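Local structure of trans-4-hydroxy-L-proline dehydratase (Clostridioides difficile 70-100-2010, 6VXC) at residues H118-I123 / I349-S354; E673-G676 / G681-C684; V688-S693 / I802-Q807; N764-A769 / D788-L793; E768-P773 / T796-I801. The protein dehydrates trans-4-hydroxy-L-proline to (S)-1-pyrroline-5-carboxylate by glycyl-radical chemistry, a step in the anaerobic breakdown of hydroxyproline. All blocks are in the same frame, centred on the assembly; numbering follows the deposited sequence.

Interaction 1. Residues H118-I123 / I349-S354; sequences HNRDII and ITLKES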
# COMPACT_ATOMS: atom_id res chain seq x y z
N HIS A 118 -9.22 -20.48 -6.28
CA HIS A 118 -10.59 -20.89 -6.00
C HIS A 118 -10.67 -21.73 -4.73
O HIS A 118 -11.61 -21.60 -3.95
CB HIS A 118 -11.16 -21.67 -7.19
CG HIS A 118 -12.59 -22.07 -7.03
ND1 HIS A 118 -13.63 -21.32 -7.52
CD2 HIS A 118 -13.15 -23.14 -6.41
CE1 HIS A 118 -14.77 -21.92 -7.23
NE2 HIS A 118 -14.50 -23.03 -6.55
N ASN A 119 -9.67 -22.58 -4.50
CA ASN A 119 -9.75 -23.56 -3.44
C ASN A 119 -8.92 -23.24 -2.21
O ASN A 119 -9.09 -23.92 -1.20
CB ASN A 119 -9.34 -24.94 -3.97
CG ASN A 119 -10.32 -25.47 -4.98
OD1 ASN A 119 -11.42 -25.86 -4.62
ND2 ASN A 119 -9.95 -25.44 -6.25
N ARG A 120 -8.07 -22.21 -2.26
CA ARG A 120 -7.20 -21.89 -1.13
C ARG A 120 -8.01 -21.56 0.13
O ARG A 120 -9.18 -21.18 0.09
CB ARG A 120 -6.27 -20.70 -1.44
CG ARG A 120 -7.00 -19.43 -1.82
CD ARG A 120 -6.12 -18.17 -1.80
NE ARG A 120 -5.11 -18.12 -2.82
CZ ARG A 120 -4.85 -17.09 -3.61
NH1 ARG A 120 -5.53 -15.95 -3.53
NH2 ARG A 120 -3.89 -17.23 -4.49
N ASP A 121 -7.31 -21.67 1.25
CA ASP A 121 -7.89 -21.57 2.58
C ASP A 121 -8.29 -20.13 2.92
O ASP A 121 -9.40 -19.89 3.42
CB ASP A 121 -6.82 -22.08 3.56
CG ASP A 121 -7.35 -22.38 4.92
OD1 ASP A 121 -8.49 -21.95 5.23
OD2 ASP A 121 -6.60 -23.03 5.69
N ILE A 122 -7.44 -19.16 2.62
CA ILE A 122 -7.73 -17.76 2.88
C ILE A 122 -7.48 -16.95 1.62
O ILE A 122 -6.70 -17.33 0.75
CB ILE A 122 -6.90 -17.20 4.06
CG1 ILE A 122 -5.42 -17.55 3.90
CG2 ILE A 122 -7.48 -17.69 5.39
CD1 ILE A 122 -4.56 -17.04 5.02
N ILE A 123 -8.19 -15.82 1.53
CA ILE A 123 -8.10 -14.90 0.40
C ILE A 123 -8.43 -15.65 -0.88
O ILE A 123 -7.78 -15.45 -1.91
CB ILE A 123 -6.72 -14.22 0.33
CG1 ILE A 123 -6.16 -13.98 1.74
CG2 ILE A 123 -6.79 -12.91 -0.45
CD1 ILE A 123 -7.01 -13.08 2.59
N ILE A 349 4.51 -15.59 -4.15
CA ILE A 349 5.13 -14.69 -3.18
C ILE A 349 4.32 -13.41 -3.01
O ILE A 349 4.26 -12.83 -1.92
CB ILE A 349 6.58 -14.38 -3.59
CG1 ILE A 349 7.40 -15.67 -3.80
CG2 ILE A 349 7.23 -13.49 -2.54
CD1 ILE A 349 7.46 -16.54 -2.58
N THR A 350 3.71 -12.91 -4.09
CA THR A 350 2.92 -11.69 -3.99
C THR A 350 1.82 -11.84 -2.94
O THR A 350 1.55 -10.91 -2.18
CB THR A 350 2.32 -11.33 -5.35
OG1 THR A 350 3.38 -11.23 -6.32
CG2 THR A 350 1.57 -9.99 -5.26
N LEU A 351 1.16 -13.00 -2.90
CA LEU A 351 0.16 -13.23 -1.87
C LEU A 351 0.79 -13.26 -0.48
O LEU A 351 0.29 -12.62 0.45
CB LEU A 351 -0.60 -14.52 -2.19
CG LEU A 351 -1.85 -15.00 -1.45
CD1 LEU A 351 -1.52 -15.76 -0.20
CD2 LEU A 351 -2.87 -13.88 -1.19
N LYS A 352 1.91 -13.97 -0.34
CA LYS A 352 2.55 -14.09 0.97
C LYS A 352 2.92 -12.73 1.53
O LYS A 352 2.84 -12.49 2.74
CB LYS A 352 3.80 -14.98 0.85
CG LYS A 352 3.53 -16.43 0.43
CD LYS A 352 4.83 -17.24 0.41
CE LYS A 352 4.56 -18.74 0.44
NZ LYS A 352 5.72 -19.49 1.00
N GLU A 353 3.34 -11.80 0.66
CA GLU A 353 3.76 -10.50 1.14
C GLU A 353 2.59 -9.53 1.29
O GLU A 353 2.74 -8.51 1.97
CB GLU A 353 4.82 -9.88 0.21
CG GLU A 353 4.34 -9.56 -1.21
CD GLU A 353 5.49 -9.14 -2.14
OE1 GLU A 353 6.33 -8.33 -1.71
OE2 GLU A 353 5.56 -9.62 -3.29
N SER A 354 1.42 -9.83 0.71
CA SER A 354 0.27 -8.95 0.80
C SER A 354 -0.99 -9.82 0.90
O SER A 354 -1.85 -9.82 0.03
CB SER A 354 0.20 -8.01 -0.41
OG SER A 354 -0.86 -7.07 -0.28
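Leu351 is the single residue of 349-354 that reaches the 118-123 segment, and its CD2 methyl does the touching. That methyl lies 4.1 Å from Arg120 NH1 and equally 4.1 Å from Ile123 CG2, so one branch meets both a guanidinium and an aliphatic chain. Beside it, at a similar height, Leu351 CG stands 4.1 Å above the guanidinium plane, displaced toward the rim: the leucine covers one face of the group and does not approach its N-H edge. With CG anti to the backbone N (chi1 -171°), the isobutyl group projects from the helix toward Arg120 and Ile123.

What holds the guanidinium in place is polar and lies in its own plane. Arg120 NH1 donates to Ile123 O at 2.8 Å with an N-H...O angle of 167°, and the acceptor is only 5° out of the plane. NH2 turns to Lys346 O, just ahead of helix 348-353, which fixes the rotation of the group. Arg120 itself is the first residue to leave helical geometry after helix 111-119. The contact therefore joins the exit of that helix to the side of helix 348-353, which also packs through Ile349, Lys352 and Glu353 against helix 667-673.

Interaction 2. Residues E673-G676 / G681-C684; sequences EIMG and GRLC
The guanidinium of Arg682 meets Met675 and Gly676 at its edge: both carbonyl oxygens lie near its plane, not over a face. The shortest link runs from Arg682 NH1 to Gly676 O, 2.8 Å long with an N-H...O angle of 166°, and this oxygen is just 1° out of the guanidinium plane. NH2 makes two weak bonds, to Met675 O and to Gly676 O, each 3.3 Å long, so Gly676 O is shared by both terminal nitrogens. Beside this edge, Met675 CB packs 3.8 Å from Arg682 NH2.

The side chain starts with CG anti to the backbone N (chi1 174°) and bends at chi3, which curls the planar end back to the carbonyls. Where Gly676 meets Cys684 the backbones themselves close up, Gly676 C lying 3.7 Å from Cys684 CA, and Cys684 SG sits 4.0 Å from Gly676 CA.

Further bonds tie the same guanidinium to Lys686 O through NE and to Ser678 OG through NH1, while Met675 pairs by its backbone with Ala685. The arrangement is that of a buried arginine bonded to several main-chain carbonyls of one irregular loop, which probably helps hold its shape, here the long connection from helix 667-673 to helix 703-711.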
# COMPACT_ATOMS: atom_id res chain seq x y z
N GLU A 673 9.51 -17.21 8.16
CA GLU A 673 9.25 -18.61 7.86
C GLU A 673 10.42 -19.28 7.13
O GLU A 673 10.65 -20.48 7.30
CB GLU A 673 7.96 -18.75 7.05
CG GLU A 673 6.68 -18.57 7.86
CD GLU A 673 5.39 -18.62 7.02
OE1 GLU A 673 4.33 -18.97 7.58
OE2 GLU A 673 5.46 -18.34 5.80
N ILE A 674 11.15 -18.55 6.29
CA ILE A 674 12.24 -19.19 5.56
C ILE A 674 13.59 -18.81 6.15
O ILE A 674 14.61 -18.80 5.45
CB ILE A 674 12.18 -18.85 4.05
CG1 ILE A 674 11.88 -17.37 3.85
CG2 ILE A 674 11.17 -19.73 3.36
CD1 ILE A 674 13.08 -16.49 4.08
N MET A 675 13.62 -18.51 7.44
CA MET A 675 14.85 -18.20 8.16
C MET A 675 15.01 -19.13 9.35
O MET A 675 14.03 -19.52 9.99
CB MET A 675 14.85 -16.74 8.61
CG MET A 675 16.16 -16.23 9.18
SD MET A 675 16.06 -14.45 9.40
CE MET A 675 17.29 -14.22 10.63
N GLY A 676 16.26 -19.48 9.66
CA GLY A 676 16.53 -20.28 10.83
C GLY A 676 16.44 -19.45 12.10
O GLY A 676 16.03 -18.29 12.09
N GLY A 681 17.38 -15.07 20.05
CA GLY A 681 16.55 -16.06 20.70
C GLY A 681 15.28 -16.40 19.94
O GLY A 681 14.57 -17.32 20.36
N ARG A 682 14.99 -15.70 18.85
CA ARG A 682 13.86 -16.09 18.00
C ARG A 682 14.13 -17.46 17.39
O ARG A 682 15.25 -17.76 16.98
CB ARG A 682 13.66 -15.03 16.90
CG ARG A 682 12.61 -15.36 15.86
CD ARG A 682 12.80 -14.52 14.57
NE ARG A 682 12.51 -15.36 13.42
CZ ARG A 682 13.36 -16.24 12.91
NH1 ARG A 682 14.56 -16.38 13.44
NH2 ARG A 682 13.00 -16.99 11.88
N LEU A 683 13.13 -18.33 17.41
CA LEU A 683 13.36 -19.68 16.95
C LEU A 683 13.11 -19.81 15.45
O LEU A 683 12.52 -18.93 14.80
CB LEU A 683 12.50 -20.68 17.72
CG LEU A 683 12.73 -20.74 19.23
CD1 LEU A 683 11.88 -21.84 19.83
CD2 LEU A 683 14.20 -20.96 19.57
N CYS A 684 13.55 -20.95 14.91
CA CYS A 684 13.49 -21.25 13.49
C CYS A 684 12.08 -21.12 12.94
O CYS A 684 11.12 -21.62 13.54
CB CYS A 684 14.03 -22.67 13.24
SG CYS A 684 13.98 -23.22 11.52

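Interaction 3. Residues V688-S693 / I802-Q807; sequences VSEGIS and IGRTEQ
A type II' beta turn from Glu690 to Ser693 presents the acidic side of this contact, and the basic side comes from Arg804, just past the end of helix 795-803. Both belong to the glycine radical region, the C-terminal part of glycyl radical enzymes that carries the radical-forming residue, Gly785 here. Gly691 takes the second turn position with a positive phi of 54°, and the turn closes with a backbone bond from Ser693 N to Glu690 O, 3.0 Å long.

The carboxylate lies over one face of the guanidinium and not in its plane. Glu690 CD stands 3.8 Å above the Arg804 guanidinium plane, shifted toward its rim, and the carboxylate and guanidinium planes are inclined by 32°. Glu690 OE2 comes within 3.8 Å of Arg804 NE, a long salt bridge in which no N-H points at the oxygen. Glu690 CG adds to the cover, 4.1 Å from Arg804 NH2. The arginine is extended from CG to NE, so its aliphatic part also runs past the carboxylate, with CD 3.9 Å from Glu690 OE2.

The N-H groups of Arg804 are directed to other partners. NE forms a salt bridge with Glu800, and NH2 bonds Val783 O in the segment leading to Gly785. The side chain of Glu690 lies about 11 Å from that of Cys454, the probable thiyl radical site. The other carboxylate oxygen of Glu690 is held within the turn: Ser693 OG donates to Glu690 OE1 at 2.6 Å, arriving 35° out of the carboxylate plane.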
# COMPACT_ATOMS: atom_id res chain seq x y z
N VAL A 688 9.73 -12.57 11.77
CA VAL A 688 10.60 -11.49 12.25
C VAL A 688 9.72 -10.34 12.75
O VAL A 688 8.49 -10.39 12.62
CB VAL A 688 11.62 -11.03 11.18
CG1 VAL A 688 12.55 -12.18 10.78
CG2 VAL A 688 10.93 -10.49 9.91
N SER A 689 10.34 -9.33 13.35
CA SER A 689 9.57 -8.22 13.90
C SER A 689 8.88 -7.45 12.78
O SER A 689 9.36 -7.41 11.64
CB SER A 689 10.50 -7.27 14.67
OG SER A 689 11.59 -6.85 13.85
N GLU A 690 7.75 -6.82 13.11
CA GLU A 690 6.94 -6.05 12.16
C GLU A 690 7.22 -4.55 12.26
O GLU A 690 7.39 -4.01 13.36
CB GLU A 690 5.43 -6.33 12.37
CG GLU A 690 5.01 -6.59 13.81
CD GLU A 690 4.81 -5.35 14.67
OE1 GLU A 690 4.65 -4.23 14.14
OE2 GLU A 690 4.84 -5.50 15.91
N GLY A 691 7.29 -3.90 11.11
CA GLY A 691 7.60 -2.47 11.04
C GLY A 691 8.89 -2.16 11.77
O GLY A 691 9.85 -2.92 11.70
N ILE A 692 8.90 -1.04 12.50
CA ILE A 692 10.00 -0.71 13.40
C ILE A 692 9.63 -1.06 14.85
O ILE A 692 10.26 -0.55 15.79
CB ILE A 692 10.44 0.76 13.28
CG1 ILE A 692 9.31 1.71 13.74
CG2 ILE A 692 10.98 1.06 11.87
CD1 ILE A 692 9.74 3.14 13.95
N SER A 693 8.65 -1.92 15.04
CA SER A 693 8.20 -2.30 16.36
C SER A 693 9.26 -3.17 17.05
O SER A 693 10.13 -3.74 16.39
CB SER A 693 6.89 -3.10 16.27
OG SER A 693 5.91 -2.44 15.49
N ILE A 802 -1.25 -11.64 18.43
CA ILE A 802 -1.54 -11.94 19.82
C ILE A 802 -0.30 -11.79 20.69
O ILE A 802 -0.40 -11.48 21.88
CB ILE A 802 -2.12 -13.37 19.95
CG1 ILE A 802 -3.50 -13.45 19.28
CG2 ILE A 802 -2.18 -13.78 21.41
CD1 ILE A 802 -4.02 -14.88 19.07
N GLY A 803 0.88 -12.08 20.14
CA GLY A 803 2.12 -11.98 20.87
C GLY A 803 2.67 -10.58 21.02
O GLY A 803 3.63 -10.39 21.77
N ARG A 804 2.07 -9.59 20.35
CA ARG A 804 2.55 -8.22 20.50
C ARG A 804 2.35 -7.75 21.93
O ARG A 804 1.44 -8.21 22.63
CB ARG A 804 1.86 -7.29 19.50
CG ARG A 804 2.14 -7.62 18.04
CD ARG A 804 1.36 -6.72 17.08
NE ARG A 804 1.47 -7.13 15.68
CZ ARG A 804 0.82 -6.54 14.68
NH1 ARG A 804 0.01 -5.51 14.91
NH2 ARG A 804 0.98 -6.98 13.44
N THR A 805 3.23 -6.88 22.40
CA THR A 805 3.24 -6.50 23.81
C THR A 805 1.96 -5.76 24.19
O THR A 805 1.57 -4.80 23.53
CB THR A 805 4.46 -5.65 24.10
OG1 THR A 805 5.63 -6.35 23.65
CG2 THR A 805 4.59 -5.38 25.61
N GLU A 806 1.30 -6.21 25.26
CA GLU A 806 0.11 -5.52 25.73
C GLU A 806 0.56 -4.38 26.65
O GLU A 806 1.02 -4.63 27.76
CB GLU A 806 -0.86 -6.48 26.42
CG GLU A 806 -2.22 -5.84 26.76
CD GLU A 806 -3.25 -6.83 27.34
OE1 GLU A 806 -4.23 -7.18 26.65
OE2 GLU A 806 -3.06 -7.25 28.49
N GLN A 807 0.49 -3.15 26.17
CA GLN A 807 1.03 -2.03 26.93
C GLN A 807 0.02 -1.52 27.96
O GLN A 807 -1.19 -1.63 27.79
CB GLN A 807 1.42 -0.88 26.00
CG GLN A 807 2.42 -1.27 24.91
CD GLN A 807 3.85 -1.45 25.42
OE1 GLN A 807 4.08 -1.82 26.58
NE2 GLN A 807 4.81 -1.18 24.55

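Interaction 4. Residues N764-A769 / D788-L793; sequences NVLLEA and DHFNNL
Phe790 leaves its backbone with CG anti to N (chi1 -176°), and CB thereby sends the ring toward Leu766 and Ala769 on helix 763-771. Along one side of the ring, CD1 is 3.7 Å from Leu766 CD1, and the next atom, CE1, is closer still to the same methyl at 3.4 Å, a tight approach. Along the other, CD2 and CE2 both meet Ala769 CB, the former at 3.7 Å. Near the tip, CE2 lies 3.5 Å from Leu766 O, and CZ also borders this helix carbonyl. Both methyls lie on the same side of the ring plane and approach it obliquely, from residues three apart on the helix.

Phe790 opens the short 3-10 segment that follows strand 787-789. This strand and 780-782 form the antiparallel hairpin whose connecting loop contains Gly785, the glycine that becomes the radical in the active enzyme; the radical is absent here. Leu766 also packs on Val781 of the partner strand.

Beside the ring a water bridges the segments, donating to Asn791 OD1 at 2.6 Å and, weakly, to Ala769 O. Asn791 ND2 is taken by Pro773 O. From the 3-10 segment, Asn792 ND2 reaches back to Asp788 OD1 at the strand, 3.1 Å away with an N-H...O angle of 173°.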
# COMPACT_ATOMS: atom_id res chain seq x y z
N ASN A 764 -8.47 -12.83 25.12
CA ASN A 764 -9.30 -14.02 25.18
C ASN A 764 -10.29 -14.09 24.03
O ASN A 764 -10.61 -15.18 23.56
CB ASN A 764 -10.04 -14.09 26.51
CG ASN A 764 -9.10 -14.13 27.69
OD1 ASN A 764 -8.05 -14.78 27.64
ND2 ASN A 764 -9.47 -13.45 28.77
N VAL A 765 -10.76 -12.93 23.55
CA VAL A 765 -11.62 -12.92 22.37
C VAL A 765 -10.88 -13.48 21.17
O VAL A 765 -11.43 -14.27 20.39
CB VAL A 765 -12.15 -11.50 22.11
CG1 VAL A 765 -12.86 -11.42 20.78
CG2 VAL A 765 -13.09 -11.05 23.24
N LEU A 766 -9.62 -13.08 20.97
CA LEU A 766 -8.88 -13.57 19.82
C LEU A 766 -8.66 -15.07 19.94
O LEU A 766 -8.77 -15.81 18.96
CB LEU A 766 -7.54 -12.85 19.69
CG LEU A 766 -7.49 -11.39 19.21
CD1 LEU A 766 -6.45 -11.11 18.15
CD2 LEU A 766 -8.84 -10.82 18.85
N LEU A 767 -8.33 -15.54 21.15
CA LEU A 767 -8.13 -16.97 21.36
C LEU A 767 -9.41 -17.75 21.11
O LEU A 767 -9.38 -18.82 20.50
CB LEU A 767 -7.61 -17.21 22.78
CG LEU A 767 -6.22 -16.64 23.05
CD1 LEU A 767 -5.84 -16.82 24.49
CD2 LEU A 767 -5.18 -17.28 22.15
N GLU A 768 -10.55 -17.22 21.56
CA GLU A 768 -11.83 -17.86 21.25
C GLU A 768 -12.09 -17.86 19.75
O GLU A 768 -12.60 -18.85 19.21
CB GLU A 768 -12.97 -17.14 21.97
CG GLU A 768 -13.35 -17.76 23.31
CD GLU A 768 -13.69 -19.24 23.17
OE1 GLU A 768 -13.09 -20.06 23.88
OE2 GLU A 768 -14.53 -19.58 22.30
N ALA A 769 -11.74 -16.77 19.07
CA ALA A 769 -11.97 -16.72 17.63
C ALA A 769 -11.16 -17.77 16.90
O ALA A 769 -11.59 -18.25 15.85
CB ALA A 769 -11.64 -15.33 17.09
N ASP A 788 -7.87 -5.78 9.04
CA ASP A 788 -8.43 -6.91 8.32
C ASP A 788 -9.22 -7.78 9.29
O ASP A 788 -9.02 -7.72 10.49
CB ASP A 788 -7.32 -7.74 7.63
CG ASP A 788 -7.81 -8.45 6.37
OD1 ASP A 788 -9.04 -8.65 6.21
OD2 ASP A 788 -6.95 -8.81 5.52
N HIS A 789 -10.10 -8.61 8.74
CA HIS A 789 -10.76 -9.61 9.57
C HIS A 789 -9.75 -10.61 10.10
O HIS A 789 -8.90 -11.11 9.37
CB HIS A 789 -11.85 -10.33 8.77
CG HIS A 789 -13.08 -9.51 8.56
ND1 HIS A 789 -13.24 -8.68 7.47
CD2 HIS A 789 -14.19 -9.36 9.32
CE1 HIS A 789 -14.41 -8.07 7.56
NE2 HIS A 789 -15.00 -8.46 8.67
N PHE A 790 -9.83 -10.87 11.41
CA PHE A 790 -8.98 -11.85 12.07
C PHE A 790 -9.04 -13.21 11.37
O PHE A 790 -8.02 -13.87 11.21
CB PHE A 790 -9.39 -11.94 13.55
CG PHE A 790 -8.54 -12.85 14.38
CD1 PHE A 790 -7.27 -12.46 14.77
CD2 PHE A 790 -9.04 -14.06 14.86
CE1 PHE A 790 -6.48 -13.30 15.56
CE2 PHE A 790 -8.27 -14.89 15.66
CZ PHE A 790 -6.99 -14.52 16.00
N ASN A 791 -10.23 -13.61 10.91
CA ASN A 791 -10.42 -14.88 10.22
C ASN A 791 -9.75 -14.93 8.85
O ASN A 791 -9.66 -16.02 8.27
CB ASN A 791 -11.92 -15.19 10.05
CG ASN A 791 -12.59 -15.61 11.35
OD1 ASN A 791 -11.94 -15.91 12.35
ND2 ASN A 791 -13.93 -15.68 11.32
N ASN A 792 -9.33 -13.80 8.28
CA ASN A 792 -8.59 -13.80 7.02
C ASN A 792 -7.10 -14.05 7.21
O ASN A 792 -6.36 -14.08 6.22
CB ASN A 792 -8.76 -12.47 6.27
CG ASN A 792 -10.11 -12.37 5.58
OD1 ASN A 792 -10.75 -13.37 5.30
ND2 ASN A 792 -10.54 -11.15 5.30
N LEU A 793 -6.63 -14.19 8.44
CA LEU A 793 -5.22 -14.29 8.73
C LEU A 793 -4.82 -15.75 8.98
O LEU A 793 -5.59 -16.53 9.55
CB LEU A 793 -4.87 -13.43 9.93
CG LEU A 793 -5.51 -12.02 9.95
CD1 LEU A 793 -5.16 -11.34 11.24
CD2 LEU A 793 -5.08 -11.16 8.75
O HOH W 1 -9.99 -17.52 13.04

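Interaction 5. Residues E768-P773 / T796-I801; sequences EAQKNP and TLQDEI
Gln770 and Gln798 extend past each other in opposite directions, each reaching from its own helix, with their amide planes 48° apart. Asp799 lies athwart the tip of Gln770, its carboxylate turned 75° from that amide. These orientations let one nitrogen serve two acceptors: Gln770 NE2 donates to Asp799 OD1 at 2.8 Å and to Gln798 OE1 at 3.2 Å. Both acceptors sit close to the Gln770 amide plane, as expected if each N-H is aimed at one oxygen; the bond to Asp799 is nearly straight, with an N-H...O angle of 164°. On the receiving side the match is looser. Asp799 OD1 is met on its syn side but out of its plane, and the donor is tilted from the carbonyl plane of Gln798. The overlap brings Gln770 CG within 3.3 Å of Gln798 OE1.

A water bridges the pair, donating to Gln770 OE1 at 2.9 Å and to Asp799 OD1 at 3.0 Å, and probably helps fix the amide's rotation. Asp799 OD2 pairs with Arg795, while Gln798 NE2 bonds Phe790 O, orienting both acceptors. The result is a polar side-chain link between two helices of the glycine radical region, 763-771 and 795-803, which precede and follow the hairpin of strands 780-782 and 787-789 in the chain.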
# COMPACT_ATOMS: atom_id res chain seq x y z
N GLU A 768 -10.55 -17.22 21.56
CA GLU A 768 -11.83 -17.86 21.25
C GLU A 768 -12.09 -17.86 19.75
O GLU A 768 -12.60 -18.85 19.21
CB GLU A 768 -12.97 -17.14 21.97
CG GLU A 768 -13.35 -17.76 23.31
CD GLU A 768 -13.69 -19.24 23.17
OE1 GLU A 768 -13.09 -20.06 23.88
OE2 GLU A 768 -14.53 -19.58 22.30
N ALA A 769 -11.74 -16.77 19.07
CA ALA A 769 -11.97 -16.72 17.63
C ALA A 769 -11.16 -17.77 16.90
O ALA A 769 -11.59 -18.25 15.85
CB ALA A 769 -11.64 -15.33 17.09
N GLN A 770 -9.98 -18.13 17.42
CA GLN A 770 -9.20 -19.21 16.80
C GLN A 770 -9.90 -20.56 16.97
O GLN A 770 -9.82 -21.41 16.08
CB GLN A 770 -7.80 -19.28 17.40
CG GLN A 770 -6.92 -18.10 17.06
CD GLN A 770 -5.52 -18.26 17.64
OE1 GLN A 770 -5.36 -18.62 18.81
NE2 GLN A 770 -4.51 -17.99 16.83
N LYS A 771 -10.55 -20.78 18.12
CA LYS A 771 -11.22 -22.06 18.35
C LYS A 771 -12.53 -22.16 17.58
O LYS A 771 -12.90 -23.25 17.15
CB LYS A 771 -11.53 -22.29 19.82
CG LYS A 771 -10.34 -22.49 20.75
CD LYS A 771 -10.83 -22.29 22.18
CE LYS A 771 -11.92 -23.32 22.52
NZ LYS A 771 -12.80 -22.93 23.69
N ASN A 772 -13.25 -21.05 17.44
CA ASN A 772 -14.58 -21.04 16.84
C ASN A 772 -14.70 -19.85 15.91
O ASN A 772 -15.38 -18.87 16.20
CB ASN A 772 -15.67 -21.00 17.91
CG ASN A 772 -15.75 -22.28 18.74
OD1 ASN A 772 -15.49 -22.27 19.96
ND2 ASN A 772 -16.13 -23.38 18.10
N PRO A 773 -14.04 -19.92 14.75
CA PRO A 773 -14.03 -18.75 13.85
C PRO A 773 -15.42 -18.30 13.43
O PRO A 773 -15.64 -17.11 13.22
CB PRO A 773 -13.21 -19.24 12.65
CG PRO A 773 -12.48 -20.44 13.15
CD PRO A 773 -13.29 -21.06 14.20
N THR A 796 -0.29 -18.41 11.88
CA THR A 796 0.98 -17.79 12.24
C THR A 796 0.83 -16.28 12.41
O THR A 796 1.31 -15.71 13.39
CB THR A 796 2.04 -18.11 11.18
OG1 THR A 796 2.21 -19.53 11.08
CG2 THR A 796 3.35 -17.46 11.54
N LEU A 797 0.13 -15.62 11.48
CA LEU A 797 -0.07 -14.18 11.59
C LEU A 797 -0.96 -13.83 12.77
O LEU A 797 -0.68 -12.89 13.51
CB LEU A 797 -0.67 -13.64 10.29
CG LEU A 797 -1.00 -12.15 10.21
CD1 LEU A 797 0.18 -11.27 10.68
CD2 LEU A 797 -1.41 -11.79 8.80
N GLN A 798 -2.03 -14.60 12.98
CA GLN A 798 -2.85 -14.42 14.17
C GLN A 798 -2.00 -14.47 15.43
O GLN A 798 -2.12 -13.61 16.32
CB GLN A 798 -3.93 -15.49 14.23
CG GLN A 798 -5.00 -15.36 13.17
CD GLN A 798 -6.01 -16.49 13.29
OE1 GLN A 798 -5.77 -17.47 13.98
NE2 GLN A 798 -7.16 -16.34 12.62
N ASP A 799 -1.14 -15.49 15.54
CA ASP A 799 -0.30 -15.63 16.72
C ASP A 799 0.73 -14.51 16.83
O ASP A 799 1.15 -14.16 17.93
CB ASP A 799 0.39 -17.00 16.72
CG ASP A 799 -0.58 -18.15 17.02
OD1 ASP A 799 -1.73 -17.87 17.42
OD2 ASP A 799 -0.19 -19.32 16.86
N GLU A 800 1.20 -13.97 15.70
CA GLU A 800 2.10 -12.83 15.76
C GLU A 800 1.40 -11.65 16.43
O GLU A 800 1.92 -11.07 17.39
CB GLU A 800 2.58 -12.47 14.34
CG GLU A 800 3.70 -11.42 14.26
CD GLU A 800 3.19 -9.97 14.29
OE1 GLU A 800 3.47 -9.24 15.26
OE2 GLU A 800 2.50 -9.55 13.34
N ILE A 801 0.18 -11.35 16.00
CA ILE A 801 -0.58 -10.23 16.55
C ILE A 801 -0.86 -10.43 18.04
O ILE A 801 -0.70 -9.50 18.85
CB ILE A 801 -1.89 -10.04 15.76
CG1 ILE A 801 -1.57 -9.57 14.34
CG2 ILE A 801 -2.88 -9.09 16.52
CD1 ILE A 801 -2.70 -9.70 13.37
O HOH W 1 -9.99 -17.52 13.04
O HOH W 2 -2.77 -18.80 20.12

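Interactions 2, 3 and 4 are buried, whereas 1 and 5 are only partly so. Interactions 4 and 5 both use helix 763-771, with centres 5 Å apart, and divide its chemistry: apolar ring packing in 4, amide hydrogen bonds in 5, and one water common to both. Interactions 3 and 5 share helix 795-803, and Ile802 of 3 packs on Leu766 of 4, so these three form one cluster in the glycine radical region. Across the contact, the arginine of 2 gives its edge to carbonyls, while those of 1 and 3 offer a face, to a leucine and a carboxylate. Interaction 1 reaches the cluster where Ile122 packs on Asn791 and Asn792.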